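Long-range contacts in multisubunit Na+/H+ antiporter, D subunit (Anoxybacillus flavithermus, PDB 6Z16), which probably serves as a membrane-embedded subunit of an antiporter complex that exchanges sodium ions for protons across the cell membrane: residues R195-G200 and L263-A268; V251-I256 and V310-I315; T326-L331 and G388-L393. All blocks are in the same frame, centred on the assembly; numbering follows the deposited sequence.

How the contacts relate
The three contacts differ in chemistry with their depth in the fold. Contact 1 is partly buried, its centre about 28 Å from the centre of the chain, and joins the end of helix 189-198 to an interhelical loop through polar (N197, H266) and apolar (I196, F264) side chains. Contacts 2 and 3, buried and with centres about 12 Å apart, have no hydrogen bond across them and rest mainly on apolar packing. Contact 2 uses helix 249-263 itself, contact 1 the loop leaving its end toward helix 268-292. Contacts 2 and 3 touch directly through successive helices 296-315 and 320-351: M311 O probably accepts a hydrogen bond from T326 OG1, and M311 CG packs on Y329 CD2.

Contact 1 of 3, residues R195-G200 and L263-A268; sequences RINALG and LFTHDA
N197 and H266 meet where the end of helix 189-198 faces the loop that links helices 249-263 and 268-292. This is a helix-end-to-loop contact at the periphery of the membrane-embedded bundle of the antiporter-like fold shared with respiratory complex I. The N197 side chain illustrates how one amide oxygen can lie close to two loop residues. Its CB already lies 4.1 Å from H266 CE1. The next atom, CG, is about equally far from that ring carbon and from T265 OG1; with CG anti to the carbonyl carbon (chi1 -70°), the amide is directed to the loop. At the tip, OD1 comes within 3.0 Å of T265 OG1 and accepts a weak hydrogen bond from H266 ND1, 3.2 Å away and clearly bent, with an angle of 127° at the hydrogen. The oxygen arrives at the edge of the imidazole, in its plane, while the amide plane itself is turned 53° from the ring.

The same ring is used on a face as well as at its edge. G200 CA sits over one face in a CH-pi contact, 4.2 Å from the ring centroid, so the backbone just past the helix forms a floor for the histidine.

Deeper in, the chemistry becomes mainly apolar. I196 CD1 reaches obliquely to F264 CE1 at 3.8 Å, on a ring that also packs on A209 and F212 of helix 203-219, and I196 CG2 lies 3.5 Å from the carbonyl oxygen L263 O. On another side of helix 189-198, R195, A198 and L199 pack on F760 of a neighbouring subunit. At the loop end, G200 O lies 3.4 Å from H266 CB.

Contact 2 of 3, residues V251-I256 and V310-I315; sequences VGVYSI and VMIFGI
G252 O, one residue before the V253 that packs on M311 and I315, is gripped by two donors from its own helix: the backbone I256 N at 3.0 Å and the hydroxyl S255 OG at 2.6 Å. Both approach from the same face of the carbonyl plane, the hydroxyl tilted 32° out of it. The serine's polar end is thereby returned to the backbone, a common economy in transmembrane helices. The contact itself is a nearly parallel helix pair in the core of the antiporter-like fold: the axes of 251-256 and 310-315 run 8° apart and come no nearer than 10.5 Å, and no hydrogen bond crosses between them.

At such a spacing the interface is built mainly by branched side chains, with the CB of M311. V253 CG1, held anti to the backbone N (chi1 177°), points toward the opposing helix and touches three of its side chains. It lies 4.1 Å from M311 CB and 3.9 Å from I315 CD1, with I312 CD1 a little farther off. The methionine and valine side chains lie almost perpendicular to each other. I315 CD1 also rests against the backbone oxygen V253 O, thus covering both the side chain and the peptide of one residue.

A turn after V253, I256 meets I312 methyl to methyl, CD1 against CD1 at 3.8 Å, their chains again crossing nearly perpendicularly. The CB of I312 does not point across, and it is the second bend of its chain that carries the terminal methyl to the interface. Around the pair, F216 of helix 203-219 packs on I256, and A279 of helix 268-292 on I312. At the end of the interface, I256 CG2 faces I315 CG2 at 4.4 Å.

Contact 3 of 3, residues T326-L331 and G388-L393; sequences TIFYLL and GFIGKL
Y329, F328 and G391 supply most of the surface buried here, and the glycine explains why the backbones come so near. With no side chain on G391, its CA stands 4.7 Å from the CA of Y329 and 4.3 Å from Y329 N, while F328 CB meets the same glycine CA at 4.0 Å. Two consecutive residues of helix 320-351 thus share one smooth backbone surface at the start of helix 390-401.

The two aromatic residues then diverge to embrace that helix start. F328 offers a ring face: I390 CG2 lies over it in a CH-pi contact, 4.3 Å from the centroid and 20° off the normal, displaced toward the rim near CG and CD1. The isoleucine achieves this by setting CG2 between its own backbone N and carbonyl carbon, with CG1 anti to the N (chi1 -163°). Y329 approaches the backbone of the next residue, K392, obliquely, its CD1 being 4.4 Å from K392 N.

No hydrogen bond links the two segments. K392 turns its long chain away from Y329, and its NZ instead hydrogen-bonds to A381 O, at the end of the preceding helix 367-381. Beyond the contact, helix 463-477 covers F328 (through V470) and I390 (through I463). A neighbouring subunit covers part of the second segment, with L95 on I390 and L202 on K392.

Helices 367-381 and 390-401, separated by a short non-helical break and joined across it by the lysine, are consistent with the broken transmembrane helix known from the antiporter-like subunits of Mrp complexes and complex I; this contact packs the second of them onto helix 320-351.

Contact 1 of 3, residues R195-G200 and L263-A268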
loop_
_atom_site.group_PDB
_atom_site.type_symbol
_atom_site.label_atom_id
_atom_site.label_comp_id
_atom_site.label_asym_id
_atom_site.label_seq_id
_atom_site.Cartn_x
_atom_site.Cartn_y
_atom_site.Cartn_z
ATOM N N ARG D 195 -15.746 -54.594 20.959
ATOM C CA ARG D 195 -16.900 -54.583 20.066
ATOM C C ARG D 195 -17.119 -55.930 19.388
ATOM O O ARG D 195 -18.268 -56.337 19.191
ATOM C CB ARG D 195 -16.761 -53.481 19.023
ATOM C CG ARG D 195 -17.048 -52.103 19.571
ATOM C CD ARG D 195 -17.107 -51.071 18.469
ATOM N NE ARG D 195 -17.581 -49.789 18.968
ATOM C CZ ARG D 195 -17.816 -48.736 18.204
ATOM N NH1 ARG D 195 -17.640 -48.818 16.897
ATOM N NH2 ARG D 195 -18.255 -47.615 18.745
ATOM N N ILE D 196 -16.044 -56.627 19.011
ATOM C CA ILE D 196 -16.164 -57.978 18.473
ATOM C C ILE D 196 -16.710 -58.932 19.530
ATOM O O ILE D 196 -17.575 -59.766 19.241
ATOM C CB ILE D 196 -14.809 -58.441 17.907
ATOM C CG1 ILE D 196 -14.509 -57.743 16.587
ATOM C CG2 ILE D 196 -14.747 -59.934 17.713
ATOM C CD1 ILE D 196 -13.123 -58.016 16.078
ATOM N N ASN D 197 -16.274 -58.790 20.782
ATOM C CA ASN D 197 -16.856 -59.620 21.831
ATOM C C ASN D 197 -18.280 -59.216 22.199
ATOM O O ASN D 197 -18.952 -59.976 22.902
ATOM C CB ASN D 197 -15.971 -59.595 23.073
ATOM C CG ASN D 197 -14.669 -60.334 22.867
ATOM O OD1 ASN D 197 -14.641 -61.398 22.253
ATOM N ND2 ASN D 197 -13.582 -59.776 23.381
ATOM N N ALA D 198 -18.760 -58.050 21.753
ATOM C CA ALA D 198 -20.168 -57.715 21.952
ATOM C C ALA D 198 -21.089 -58.290 20.879
ATOM O O ALA D 198 -22.301 -58.341 21.098
ATOM C CB ALA D 198 -20.354 -56.200 22.013
ATOM N N LEU D 199 -20.558 -58.706 19.729
ATOM C CA LEU D 199 -21.355 -59.345 18.676
ATOM C C LEU D 199 -20.633 -60.568 18.110
ATOM O O LEU D 199 -20.580 -60.788 16.901
ATOM C CB LEU D 199 -21.733 -58.343 17.581
ATOM C CG LEU D 199 -20.815 -57.331 16.875
ATOM C CD1 LEU D 199 -19.958 -57.859 15.744
ATOM C CD2 LEU D 199 -21.709 -56.249 16.325
ATOM N N GLY D 200 -20.123 -61.424 18.995
ATOM C CA GLY D 200 -19.227 -62.501 18.601
ATOM C C GLY D 200 -19.873 -63.673 17.888
ATOM O O GLY D 200 -19.146 -64.566 17.440
ATOM N N LEU D 263 -8.307 -60.387 19.590
ATOM C CA LEU D 263 -9.465 -59.919 18.839
ATOM C C LEU D 263 -10.517 -61.010 18.684
ATOM O O LEU D 263 -11.660 -60.848 19.122
ATOM C CB LEU D 263 -9.012 -59.407 17.470
ATOM C CG LEU D 263 -7.978 -58.283 17.528
ATOM C CD1 LEU D 263 -7.536 -57.854 16.141
ATOM C CD2 LEU D 263 -8.497 -57.112 18.332
ATOM N N PHE D 264 -10.141 -62.129 18.078
ATOM C CA PHE D 264 -11.085 -63.160 17.668
ATOM C C PHE D 264 -11.022 -64.308 18.665
ATOM O O PHE D 264 -10.146 -65.171 18.582
ATOM C CB PHE D 264 -10.772 -63.622 16.251
ATOM C CG PHE D 264 -10.784 -62.511 15.246
ATOM C CD1 PHE D 264 -11.973 -61.951 14.821
ATOM C CD2 PHE D 264 -9.602 -62.031 14.722
ATOM C CE1 PHE D 264 -11.978 -60.921 13.904
ATOM C CE2 PHE D 264 -9.601 -61.003 13.799
ATOM C CZ PHE D 264 -10.790 -60.451 13.392
ATOM N N THR D 265 -11.957 -64.319 19.611
ATOM C CA THR D 265 -12.043 -65.368 20.618
ATOM C C THR D 265 -13.316 -66.195 20.536
ATOM O O THR D 265 -13.274 -67.385 20.847
ATOM C CB THR D 265 -11.942 -64.778 22.034
ATOM O OG1 THR D 265 -13.056 -63.915 22.276
ATOM C CG2 THR D 265 -10.650 -63.990 22.201
ATOM N N HIS D 266 -14.442 -65.602 20.146
ATOM C CA HIS D 266 -15.655 -66.372 19.910
ATOM C C HIS D 266 -15.524 -67.208 18.645
ATOM O O HIS D 266 -14.849 -66.816 17.688
ATOM C CB HIS D 266 -16.863 -65.452 19.784
ATOM C CG HIS D 266 -17.308 -64.854 21.076
ATOM N ND1 HIS D 266 -16.754 -63.706 21.597
ATOM C CD2 HIS D 266 -18.279 -65.229 21.942
ATOM C CE1 HIS D 266 -17.352 -63.410 22.737
ATOM N NE2 HIS D 266 -18.283 -64.316 22.967
ATOM N N ASP D 267 -16.209 -68.356 18.653
ATOM C CA ASP D 267 -16.183 -69.365 17.590
ATOM C C ASP D 267 -14.748 -69.778 17.268
ATOM O O ASP D 267 -14.252 -69.633 16.150
ATOM C CB ASP D 267 -16.932 -68.878 16.345
ATOM C CG ASP D 267 -18.425 -68.742 16.585
ATOM O OD1 ASP D 267 -18.960 -69.488 17.431
ATOM O OD2 ASP D 267 -19.063 -67.888 15.936
ATOM N N ALA D 268 -14.083 -70.289 18.300
ATOM C CA ALA D 268 -12.649 -70.529 18.258
ATOM C C ALA D 268 -12.287 -71.853 17.611
ATOM O O ALA D 268 -11.138 -72.020 17.177
ATOM C CB ALA D 268 -12.089 -70.480 19.679
#

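Contact 2 of 3, residues V251-I256 and V310-I315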
loop_
_atom_site.group_PDB
_atom_site.type_symbol
_atom_site.label_atom_id
_atom_site.label_comp_id
_atom_site.label_asym_id
_atom_site.label_seq_id
_atom_site.Cartn_x
_atom_site.Cartn_y
_atom_site.Cartn_z
ATOM N N VAL D 251 7.447 -61.192 12.755
ATOM C CA VAL D 251 6.434 -60.206 13.108
ATOM C C VAL D 251 5.069 -60.604 12.549
ATOM O O VAL D 251 4.037 -60.240 13.135
ATOM C CB VAL D 251 6.894 -58.802 12.661
ATOM C CG1 VAL D 251 6.941 -58.678 11.155
ATOM C CG2 VAL D 251 6.039 -57.714 13.279
ATOM N N GLY D 252 5.034 -61.400 11.477
ATOM C CA GLY D 252 3.786 -62.020 11.070
ATOM C C GLY D 252 3.291 -63.030 12.086
ATOM O O GLY D 252 2.088 -63.129 12.344
ATOM N N VAL D 253 4.219 -63.771 12.698
ATOM C CA VAL D 253 3.873 -64.725 13.747
ATOM C C VAL D 253 3.321 -64.002 14.968
ATOM O O VAL D 253 2.303 -64.411 15.544
ATOM C CB VAL D 253 5.105 -65.578 14.099
ATOM C CG1 VAL D 253 4.799 -66.526 15.234
ATOM C CG2 VAL D 253 5.580 -66.337 12.880
ATOM N N TYR D 254 3.962 -62.896 15.358
ATOM C CA TYR D 254 3.461 -62.093 16.468
ATOM C C TYR D 254 2.111 -61.468 16.158
ATOM O O TYR D 254 1.271 -61.333 17.055
ATOM C CB TYR D 254 4.473 -61.007 16.834
ATOM C CG TYR D 254 3.928 -60.023 17.835
ATOM C CD1 TYR D 254 3.726 -60.391 19.153
ATOM C CD2 TYR D 254 3.593 -58.732 17.457
ATOM C CE1 TYR D 254 3.216 -59.502 20.068
ATOM C CE2 TYR D 254 3.078 -57.839 18.364
ATOM C CZ TYR D 254 2.896 -58.227 19.667
ATOM O OH TYR D 254 2.386 -57.338 20.577
ATOM N N SER D 255 1.878 -61.089 14.902
ATOM C CA SER D 255 0.601 -60.488 14.545
ATOM C C SER D 255 -0.527 -61.510 14.577
ATOM O O SER D 255 -1.627 -61.201 15.051
ATOM C CB SER D 255 0.708 -59.834 13.178
ATOM O OG SER D 255 0.986 -60.811 12.206
ATOM N N ILE D 256 -0.265 -62.736 14.095
ATOM C CA ILE D 256 -1.207 -63.851 14.259
ATOM C C ILE D 256 -1.497 -64.099 15.734
ATOM O O ILE D 256 -2.655 -64.299 16.135
ATOM C CB ILE D 256 -0.656 -65.123 13.582
ATOM C CG1 ILE D 256 -0.601 -64.954 12.071
ATOM C CG2 ILE D 256 -1.499 -66.339 13.916
ATOM C CD1 ILE D 256 0.147 -66.041 11.366
ATOM N N VAL D 310 6.228 -74.631 13.658
ATOM C CA VAL D 310 6.152 -75.081 15.053
ATOM C C VAL D 310 5.542 -73.997 15.942
ATOM O O VAL D 310 4.712 -74.280 16.821
ATOM C CB VAL D 310 7.546 -75.508 15.551
ATOM C CG1 VAL D 310 7.505 -75.910 17.014
ATOM C CG2 VAL D 310 8.074 -76.650 14.717
ATOM N N MET D 311 5.913 -72.733 15.701
ATOM C CA MET D 311 5.350 -71.635 16.487
ATOM C C MET D 311 3.861 -71.446 16.223
ATOM O O MET D 311 3.094 -71.171 17.152
ATOM C CB MET D 311 6.104 -70.345 16.192
ATOM C CG MET D 311 7.497 -70.331 16.734
ATOM S SD MET D 311 8.314 -68.769 16.458
ATOM C CE MET D 311 8.906 -68.921 14.794
ATOM N N ILE D 312 3.435 -71.596 14.966
ATOM C CA ILE D 312 2.016 -71.463 14.635
ATOM C C ILE D 312 1.213 -72.604 15.250
ATOM O O ILE D 312 0.092 -72.396 15.740
ATOM C CB ILE D 312 1.832 -71.367 13.107
ATOM C CG1 ILE D 312 2.472 -70.087 12.588
ATOM C CG2 ILE D 312 0.369 -71.366 12.706
ATOM C CD1 ILE D 312 1.888 -68.837 13.171
ATOM N N PHE D 313 1.789 -73.811 15.288
ATOM C CA PHE D 313 1.114 -74.909 15.973
ATOM C C PHE D 313 1.024 -74.675 17.474
ATOM O O PHE D 313 0.052 -75.097 18.106
ATOM C CB PHE D 313 1.811 -76.237 15.693
ATOM C CG PHE D 313 1.114 -77.398 16.317
ATOM C CD1 PHE D 313 -0.086 -77.846 15.803
ATOM C CD2 PHE D 313 1.630 -78.013 17.441
ATOM C CE1 PHE D 313 -0.748 -78.892 16.385
ATOM C CE2 PHE D 313 0.970 -79.061 18.030
ATOM C CZ PHE D 313 -0.219 -79.497 17.503
ATOM N N GLY D 314 2.019 -74.011 18.058
ATOM C CA GLY D 314 1.895 -73.605 19.445
ATOM C C GLY D 314 0.820 -72.561 19.666
ATOM O O GLY D 314 0.161 -72.558 20.709
ATOM N N ILE D 315 0.639 -71.656 18.698
ATOM C CA ILE D 315 -0.426 -70.658 18.790
ATOM C C ILE D 315 -1.799 -71.320 18.693
ATOM O O ILE D 315 -2.737 -70.926 19.401
ATOM C CB ILE D 315 -0.230 -69.567 17.711
ATOM C CG1 ILE D 315 1.050 -68.778 17.965
ATOM C CG2 ILE D 315 -1.388 -68.584 17.676
ATOM C CD1 ILE D 315 1.451 -67.887 16.815
#

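Contact 3 of 3, residues T326-L331 and G388-L393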
loop_
_atom_site.group_PDB
_atom_site.type_symbol
_atom_site.label_atom_id
_atom_site.label_comp_id
_atom_site.label_asym_id
_atom_site.label_seq_id
_atom_site.Cartn_x
_atom_site.Cartn_y
_atom_site.Cartn_z
ATOM N N THR D 326 5.612 -71.475 22.943
ATOM C CA THR D 326 5.879 -70.780 21.690
ATOM C C THR D 326 6.536 -69.417 21.900
ATOM O O THR D 326 7.274 -68.979 21.017
ATOM C CB THR D 326 4.609 -70.658 20.833
ATOM O OG1 THR D 326 4.953 -70.123 19.550
ATOM C CG2 THR D 326 3.576 -69.774 21.460
ATOM N N ILE D 327 6.372 -68.783 23.070
ATOM C CA ILE D 327 7.126 -67.557 23.356
ATOM C C ILE D 327 8.616 -67.857 23.529
ATOM O O ILE D 327 9.473 -67.164 22.946
ATOM C CB ILE D 327 6.543 -66.835 24.584
ATOM C CG1 ILE D 327 5.182 -66.241 24.252
ATOM C CG2 ILE D 327 7.443 -65.711 25.034
ATOM C CD1 ILE D 327 4.422 -65.786 25.451
ATOM N N PHE D 328 8.943 -68.890 24.329
ATOM C CA PHE D 328 10.339 -69.316 24.486
ATOM C C PHE D 328 10.974 -69.685 23.145
ATOM O O PHE D 328 12.093 -69.241 22.820
ATOM C CB PHE D 328 10.444 -70.511 25.438
ATOM C CG PHE D 328 10.385 -70.164 26.896
ATOM C CD1 PHE D 328 11.465 -69.571 27.514
ATOM C CD2 PHE D 328 9.298 -70.515 27.667
ATOM C CE1 PHE D 328 11.434 -69.272 28.856
ATOM C CE2 PHE D 328 9.256 -70.225 29.008
ATOM C CZ PHE D 328 10.326 -69.603 29.604
ATOM N N TYR D 329 10.249 -70.468 22.342
ATOM C CA TYR D 329 10.765 -70.905 21.054
ATOM C C TYR D 329 10.900 -69.737 20.085
ATOM O O TYR D 329 11.842 -69.710 19.288
ATOM C CB TYR D 329 9.855 -71.991 20.486
ATOM C CG TYR D 329 10.445 -72.744 19.329
ATOM C CD1 TYR D 329 11.384 -73.738 19.537
ATOM C CD2 TYR D 329 10.085 -72.448 18.031
ATOM C CE1 TYR D 329 11.938 -74.424 18.484
ATOM C CE2 TYR D 329 10.634 -73.129 16.970
ATOM C CZ TYR D 329 11.560 -74.116 17.202
ATOM O OH TYR D 329 12.115 -74.806 16.152
ATOM N N LEU D 330 10.020 -68.735 20.201
ATOM C CA LEU D 330 10.077 -67.549 19.352
ATOM C C LEU D 330 11.347 -66.747 19.585
ATOM O O LEU D 330 12.066 -66.410 18.629
ATOM C CB LEU D 330 8.832 -66.698 19.606
ATOM C CG LEU D 330 8.652 -65.311 18.989
ATOM C CD1 LEU D 330 8.784 -65.312 17.482
ATOM C CD2 LEU D 330 7.287 -64.789 19.386
ATOM N N LEU D 331 11.641 -66.451 20.859
ATOM C CA LEU D 331 12.825 -65.656 21.195
ATOM C C LEU D 331 14.111 -66.360 20.770
ATOM O O LEU D 331 14.964 -65.776 20.066
ATOM C CB LEU D 331 12.846 -65.376 22.695
ATOM C CG LEU D 331 11.654 -64.622 23.278
ATOM C CD1 LEU D 331 11.786 -64.514 24.782
ATOM C CD2 LEU D 331 11.487 -63.257 22.655
ATOM N N GLY D 388 16.921 -74.146 22.645
ATOM C CA GLY D 388 15.586 -74.492 22.194
ATOM C C GLY D 388 15.020 -75.814 22.668
ATOM O O GLY D 388 14.468 -76.571 21.868
ATOM N N PHE D 389 15.128 -76.103 23.961
ATOM C CA PHE D 389 14.562 -77.321 24.521
ATOM C C PHE D 389 13.253 -77.086 25.253
ATOM O O PHE D 389 12.300 -77.841 25.056
ATOM C CB PHE D 389 15.557 -77.987 25.472
ATOM C CG PHE D 389 14.979 -79.151 26.225
ATOM C CD1 PHE D 389 14.697 -80.339 25.577
ATOM C CD2 PHE D 389 14.735 -79.060 27.587
ATOM C CE1 PHE D 389 14.160 -81.407 26.267
ATOM C CE2 PHE D 389 14.200 -80.123 28.279
ATOM C CZ PHE D 389 13.915 -81.298 27.618
ATOM N N ILE D 390 13.195 -76.065 26.110
ATOM C CA ILE D 390 12.041 -75.897 26.982
ATOM C C ILE D 390 10.817 -75.426 26.203
ATOM O O ILE D 390 9.685 -75.755 26.578
ATOM C CB ILE D 390 12.414 -74.957 28.150
ATOM C CG1 ILE D 390 11.416 -75.077 29.297
ATOM C CG2 ILE D 390 12.539 -73.520 27.707
ATOM C CD1 ILE D 390 11.506 -76.391 30.032
ATOM N N GLY D 391 11.022 -74.755 25.069
ATOM C CA GLY D 391 9.940 -74.323 24.214
ATOM C C GLY D 391 9.222 -75.483 23.568
ATOM O O GLY D 391 8.010 -75.643 23.757
ATOM N N LYS D 392 9.961 -76.325 22.836
ATOM C CA LYS D 392 9.318 -77.482 22.235
ATOM C C LYS D 392 8.911 -78.517 23.275
ATOM O O LYS D 392 7.969 -79.267 23.026
ATOM C CB LYS D 392 10.201 -78.134 21.173
ATOM C CG LYS D 392 11.373 -78.918 21.692
ATOM C CD LYS D 392 12.078 -79.630 20.553
ATOM C CE LYS D 392 13.196 -80.505 21.073
ATOM N NZ LYS D 392 13.881 -81.221 19.975
ATOM N N LEU D 393 9.547 -78.527 24.451
ATOM C CA LEU D 393 9.099 -79.395 25.533
ATOM C C LEU D 393 7.714 -78.992 26.019
ATOM O O LEU D 393 6.834 -79.843 26.188
ATOM C CB LEU D 393 10.094 -79.353 26.686
ATOM C CG LEU D 393 9.710 -80.244 27.866
ATOM C CD1 LEU D 393 9.813 -81.698 27.477
ATOM C CD2 LEU D 393 10.549 -79.946 29.086
#